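Local structure of CbsA (Xanthomonas oryzae pv. oryzae, 5XYH) at residues G13-P17 with D18-E22; G286-S289 with K290-F293. The protein acts as an exoglucanase (1,4-beta-cellobiosidase) of glycoside hydrolase family 6, probably releasing cellobiose from the ends of cellulose chains in the plant cell wall. All coordinates share one frame; numbering follows the deposited sequence.

Contact 1: residues G13-P17 with D18-E22; sequences GYVNP and DYSKE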
loop_
_atom_site.group_PDB
_atom_site.type_symbol
_atom_site.label_atom_id
_atom_site.label_comp_id
_atom_site.label_asym_id
_atom_site.label_seq_id
_atom_site.Cartn_x
_atom_site.Cartn_y
_atom_site.Cartn_z
ATOM N N GLY A 13 15.351 7.439 6.502
ATOM C CA GLY A 13 13.935 7.685 6.329
ATOM C C GLY A 13 13.338 8.380 7.534
ATOM O O GLY A 13 13.797 8.224 8.664
ATOM N N TYR A 14 12.285 9.141 7.271
ATOM C CA TYR A 14 11.602 9.904 8.310
ATOM C C TYR A 14 10.783 8.976 9.202
ATOM O O TYR A 14 9.967 8.189 8.713
ATOM C CB TYR A 14 10.724 10.971 7.645
ATOM C CG TYR A 14 9.658 11.578 8.532
ATOM C CD1 TYR A 14 10.007 12.271 9.688
ATOM C CD2 TYR A 14 8.306 11.462 8.214
ATOM C CE1 TYR A 14 9.036 12.828 10.508
ATOM C CE2 TYR A 14 7.331 12.021 9.029
ATOM C CZ TYR A 14 7.706 12.705 10.174
ATOM O OH TYR A 14 6.755 13.270 11.005
ATOM N N VAL A 15 11.018 9.048 10.509
ATOM C CA VAL A 15 10.316 8.233 11.502
ATOM C C VAL A 15 9.195 9.087 12.102
ATOM O O VAL A 15 9.453 10.085 12.782
ATOM C CB VAL A 15 11.270 7.711 12.587
ATOM C CG1 VAL A 15 10.497 6.965 13.672
ATOM C CG2 VAL A 15 12.382 6.804 11.980
ATOM N N ASN A 16 7.955 8.699 11.840
ATOM C CA ASN A 16 6.788 9.511 12.182
ATOM C C ASN A 16 6.509 9.443 13.678
ATOM O O ASN A 16 6.201 8.360 14.191
ATOM C CB ASN A 16 5.574 9.032 11.385
ATOM C CG ASN A 16 4.288 9.817 11.703
ATOM O OD1 ASN A 16 4.292 10.808 12.443
ATOM N ND2 ASN A 16 3.173 9.366 11.124
ATOM N N PRO A 17 6.592 10.560 14.409
ATOM C CA PRO A 17 6.343 10.505 15.859
ATOM C C PRO A 17 4.917 10.134 16.209
ATOM O O PRO A 17 4.666 9.690 17.337
ATOM C CB PRO A 17 6.691 11.923 16.339
ATOM C CG PRO A 17 6.667 12.771 15.127
ATOM C CD PRO A 17 7.036 11.894 13.967
ATOM N N ASP A 18 3.971 10.280 15.279
ATOM C CA ASP A 18 2.615 9.827 15.577
ATOM C C ASP A 18 2.542 8.306 15.608
ATOM O O ASP A 18 1.818 7.730 16.428
ATOM C CB ASP A 18 1.634 10.390 14.563
ATOM C CG ASP A 18 1.527 11.891 14.640
ATOM O OD1 ASP A 18 1.670 12.440 15.759
ATOM O OD2 ASP A 18 1.297 12.513 13.579
ATOM N N TYR A 19 3.258 7.638 14.699
ATOM C CA TYR A 19 3.344 6.182 14.764
ATOM C C TYR A 19 4.074 5.747 16.031
ATOM O O TYR A 19 3.641 4.812 16.712
ATOM C CB TYR A 19 4.034 5.645 13.505
ATOM C CG TYR A 19 4.068 4.140 13.390
ATOM C CD1 TYR A 19 2.921 3.420 13.070
ATOM C CD2 TYR A 19 5.249 3.436 13.589
ATOM C CE1 TYR A 19 2.945 2.036 12.973
ATOM C CE2 TYR A 19 5.284 2.050 13.488
ATOM C CZ TYR A 19 4.125 1.359 13.181
ATOM O OH TYR A 19 4.158 -0.021 13.074
ATOM N N SER A 20 5.176 6.430 16.372
ATOM C CA SER A 20 5.843 6.163 17.648
ATOM C C SER A 20 4.870 6.278 18.819
ATOM O O SER A 20 4.853 5.418 19.708
ATOM C CB SER A 20 7.032 7.112 17.836
ATOM O OG SER A 20 7.978 6.924 16.790
ATOM N N LYS A 21 4.035 7.323 18.828
ATOM C CA LYS A 21 3.119 7.498 19.953
ATOM C C LYS A 21 2.079 6.384 19.994
ATOM O O LYS A 21 1.726 5.898 21.075
ATOM C CB LYS A 21 2.455 8.870 19.875
ATOM C CG LYS A 21 1.293 9.044 20.849
ATOM C CD LYS A 21 1.004 10.504 21.112
ATOM C CE LYS A 21 0.917 11.297 19.817
ATOM N NZ LYS A 21 0.607 12.730 20.090
ATOM N N GLU A 22 1.597 5.951 18.821
ATOM C CA GLU A 22 0.719 4.784 18.753
ATOM C C GLU A 22 1.402 3.553 19.340
ATOM O O GLU A 22 0.827 2.846 20.175
ATOM C CB GLU A 22 0.300 4.521 17.300
ATOM C CG GLU A 22 -0.698 5.535 16.727
ATOM C CD GLU A 22 -1.061 5.280 15.270
ATOM O OE1 GLU A 22 -0.136 5.103 14.460
ATOM O OE2 GLU A 22 -2.266 5.270 14.931
HETATM O O HOH W 1 7.682 5.324 14.410
HETATM O O HOH W 2 0.516 11.122 11.527
#
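Asp18 N donates to the side-chain carbonyl of Asn16, with OD1 2.9 Å from the nitrogen, and this bond caps the helix that begins at Pro17. CG of Asn16 is anti to its own backbone N (chi1 179°), which sends the amide forward beside the start of the helix, OD1 next to Asp18 N; the donor lies well above the carbonyl plane, 64° out of it. The Asp18 carboxylate crosses the amide at a slant, the two planes 70° apart. Water 2 bridges the two groups, accepting from Asn16 ND2 at 3.2 Å and donating a hydrogen bond to Asp18 OD2 at 2.6 Å. That same OD2 takes the N-H of Leu67, so the carboxylate also ties the helix start to the loop before helix 69-79. At Tyr19 the CB lies 3.5 Å from Asn16 O, while the ring runs off to place its hydroxyl against Gly363 O. Asn16 is the N-cap residue of helix 17-27, which follows the short strand 12-13 after a three-residue loop, that strand being a parallel neighbour of strand 86-92 in the central sheet of the family 6 barrel. Its backbone carbonyl serves the helix as well: Ser20 N meets Asn16 O at 3.1 Å in the carbonyl plane, the first i to i+4 bond of this turn. Ser20 OG holds water 1 at 2.9 Å, and that water makes a further, weak bond to Asn16 O. Beside the hydroxyl comes Val15, whose CG1 lies 4.0 Å from Ser20 OG. Lys21 N continues the helical pattern by bonding to Pro17 O at 2.9 Å, its chain leading outward. Glu22 N then takes Asp18 O as its acceptor.

Contact 2: residues G286-S289 with K290-F293; sequences GWPS and KIGF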
loop_
_atom_site.group_PDB
_atom_site.type_symbol
_atom_site.label_atom_id
_atom_site.label_comp_id
_atom_site.label_asym_id
_atom_site.label_seq_id
_atom_site.Cartn_x
_atom_site.Cartn_y
_atom_site.Cartn_z
ATOM N N GLY A 286 7.629 0.503 -23.704
ATOM C CA GLY A 286 8.473 1.642 -24.012
ATOM C C GLY A 286 8.870 2.512 -22.836
ATOM O O GLY A 286 9.391 3.609 -23.056
ATOM N N TRP A 287 8.641 2.063 -21.602
ATOM C CA TRP A 287 9.112 2.789 -20.428
ATOM C C TRP A 287 10.628 2.649 -20.301
ATOM O O TRP A 287 11.197 1.649 -20.740
ATOM C CB TRP A 287 8.446 2.251 -19.153
ATOM C CG TRP A 287 6.991 2.641 -18.980
ATOM C CD1 TRP A 287 5.926 2.188 -19.708
ATOM C CD2 TRP A 287 6.459 3.564 -18.029
ATOM N NE1 TRP A 287 4.764 2.781 -19.276
ATOM C CE2 TRP A 287 5.060 3.616 -18.231
ATOM C CE3 TRP A 287 7.026 4.344 -17.016
ATOM C CZ2 TRP A 287 4.220 4.420 -17.457
ATOM C CZ3 TRP A 287 6.185 5.145 -16.246
ATOM C CH2 TRP A 287 4.800 5.177 -16.477
ATOM N N PRO A 288 11.302 3.627 -19.686
ATOM C CA PRO A 288 12.756 3.517 -19.519
ATOM C C PRO A 288 13.127 2.359 -18.611
ATOM O O PRO A 288 12.412 2.024 -17.657
ATOM C CB PRO A 288 13.152 4.860 -18.891
ATOM C CG PRO A 288 11.914 5.367 -18.272
ATOM C CD PRO A 288 10.793 4.902 -19.161
ATOM N N SER A 289 14.264 1.742 -18.926
ATOM C CA SER A 289 14.694 0.557 -18.200
ATOM C C SER A 289 14.975 0.852 -16.734
ATOM O O SER A 289 14.971 -0.073 -15.914
ATOM C CB SER A 289 15.934 -0.024 -18.870
ATOM O OG SER A 289 16.913 0.983 -18.999
ATOM N N LYS A 290 15.216 2.113 -16.391
ATOM C CA LYS A 290 15.566 2.479 -15.030
ATOM C C LYS A 290 14.360 2.601 -14.100
ATOM O O LYS A 290 14.554 2.903 -12.915
ATOM C CB LYS A 290 16.341 3.798 -15.026
ATOM C CG LYS A 290 15.476 5.035 -15.188
ATOM C CD LYS A 290 16.320 6.310 -15.177
ATOM C CE LYS A 290 15.441 7.558 -15.326
ATOM N NZ LYS A 290 14.584 7.551 -16.552
ATOM N N ILE A 291 13.132 2.378 -14.584
ATOM C CA ILE A 291 11.990 2.470 -13.681
ATOM C C ILE A 291 12.205 1.518 -12.511
ATOM O O ILE A 291 12.800 0.442 -12.653
ATOM C CB ILE A 291 10.657 2.167 -14.380
ATOM C CG1 ILE A 291 10.725 0.815 -15.093
ATOM C CG2 ILE A 291 10.306 3.291 -15.324
ATOM C CD1 ILE A 291 9.381 0.281 -15.512
ATOM N N GLY A 292 11.746 1.938 -11.334
ATOM C CA GLY A 292 11.915 1.136 -10.140
ATOM C C GLY A 292 10.593 0.746 -9.506
ATOM O O GLY A 292 9.557 1.370 -9.762
ATOM N N PHE A 293 10.605 -0.298 -8.688
ATOM C CA PHE A 293 9.404 -0.727 -7.984
ATOM C C PHE A 293 9.618 -0.667 -6.479
ATOM O O PHE A 293 10.663 -1.091 -5.971
ATOM C CB PHE A 293 8.995 -2.145 -8.403
ATOM C CG PHE A 293 8.283 -2.198 -9.729
ATOM C CD1 PHE A 293 8.977 -1.980 -10.906
ATOM C CD2 PHE A 293 6.925 -2.468 -9.796
ATOM C CE1 PHE A 293 8.327 -2.022 -12.146
ATOM C CE2 PHE A 293 6.271 -2.513 -11.025
ATOM C CZ PHE A 293 6.980 -2.291 -12.203
HETATM O O HOH W 3 15.256 -0.546 -12.530
#
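Trp287 meets Ile291 through the benzo part of its indole: CE3 lies 3.8 Å from Ile291 CG2, the two side chains crossing at about a right angle and the methyl approaching the ring obliquely. The indole is buried, its NE1 bonded to Thr214 OG1 and its ring set edge-to-face against Phe282 of helix 271-284. Pro288 flanks the same methyl, with CG 3.9 Å from Ile291 CG2, so that this branch packs against both the indole and the proline ring. The end of Lys290 crosses the proline ring at a slant. That chain runs extended and bends only at its last torsion (chi4 -56°), which folds NZ back to 3.8 Å from Pro288 CB. Pro288 O receives the N-H of Ile291 at 3.2 Å, a nearly straight bond at the hydrogen, although the donor sits 49° out of the carbonyl plane. Ile291 closes over that oxygen: CG1, held between its own backbone N and carbonyl carbon (chi1 54°), comes to 3.3 Å from Pro288 O. Ser289 occupies the outer corner of the bend. Its carbonyl oxygen accepts from Tyr279 OH, and more weakly from water 3, which gives its stronger bond to Ile291 O at 2.7 Å. With Ile291 N bonded to Pro288 O, residues Pro288 to Ile291 form a type I beta turn. It follows the Schellman motif that ends helix 271-284 at Gly286 and redirects the chain into strand 292-296, the helix-to-strand connection of an alpha/beta barrel.

From the N terminus, the chain first reaches contact 1, where strand 12-13 gives way to helix 17-27, then runs through most of the barrel before contact 2, where helix 271-284 hands over to strand 292-296. The two lie in series, neither enclosing nor crossing the other; contact 1 closes only the first turn of a helix, contact 2 a four-residue beta turn. Their centres are 31 Å apart and their nearest atoms about 15 Å, so they do not touch. What relates them is the central sheet: strand 12-13 pairs with 86-92, from which parallel neighbours 140-145, 188-193 and 229-232 lead in turn to 292-296. Contact 1 thus starts a helix after a strand, and contact 2 starts a strand after a helix.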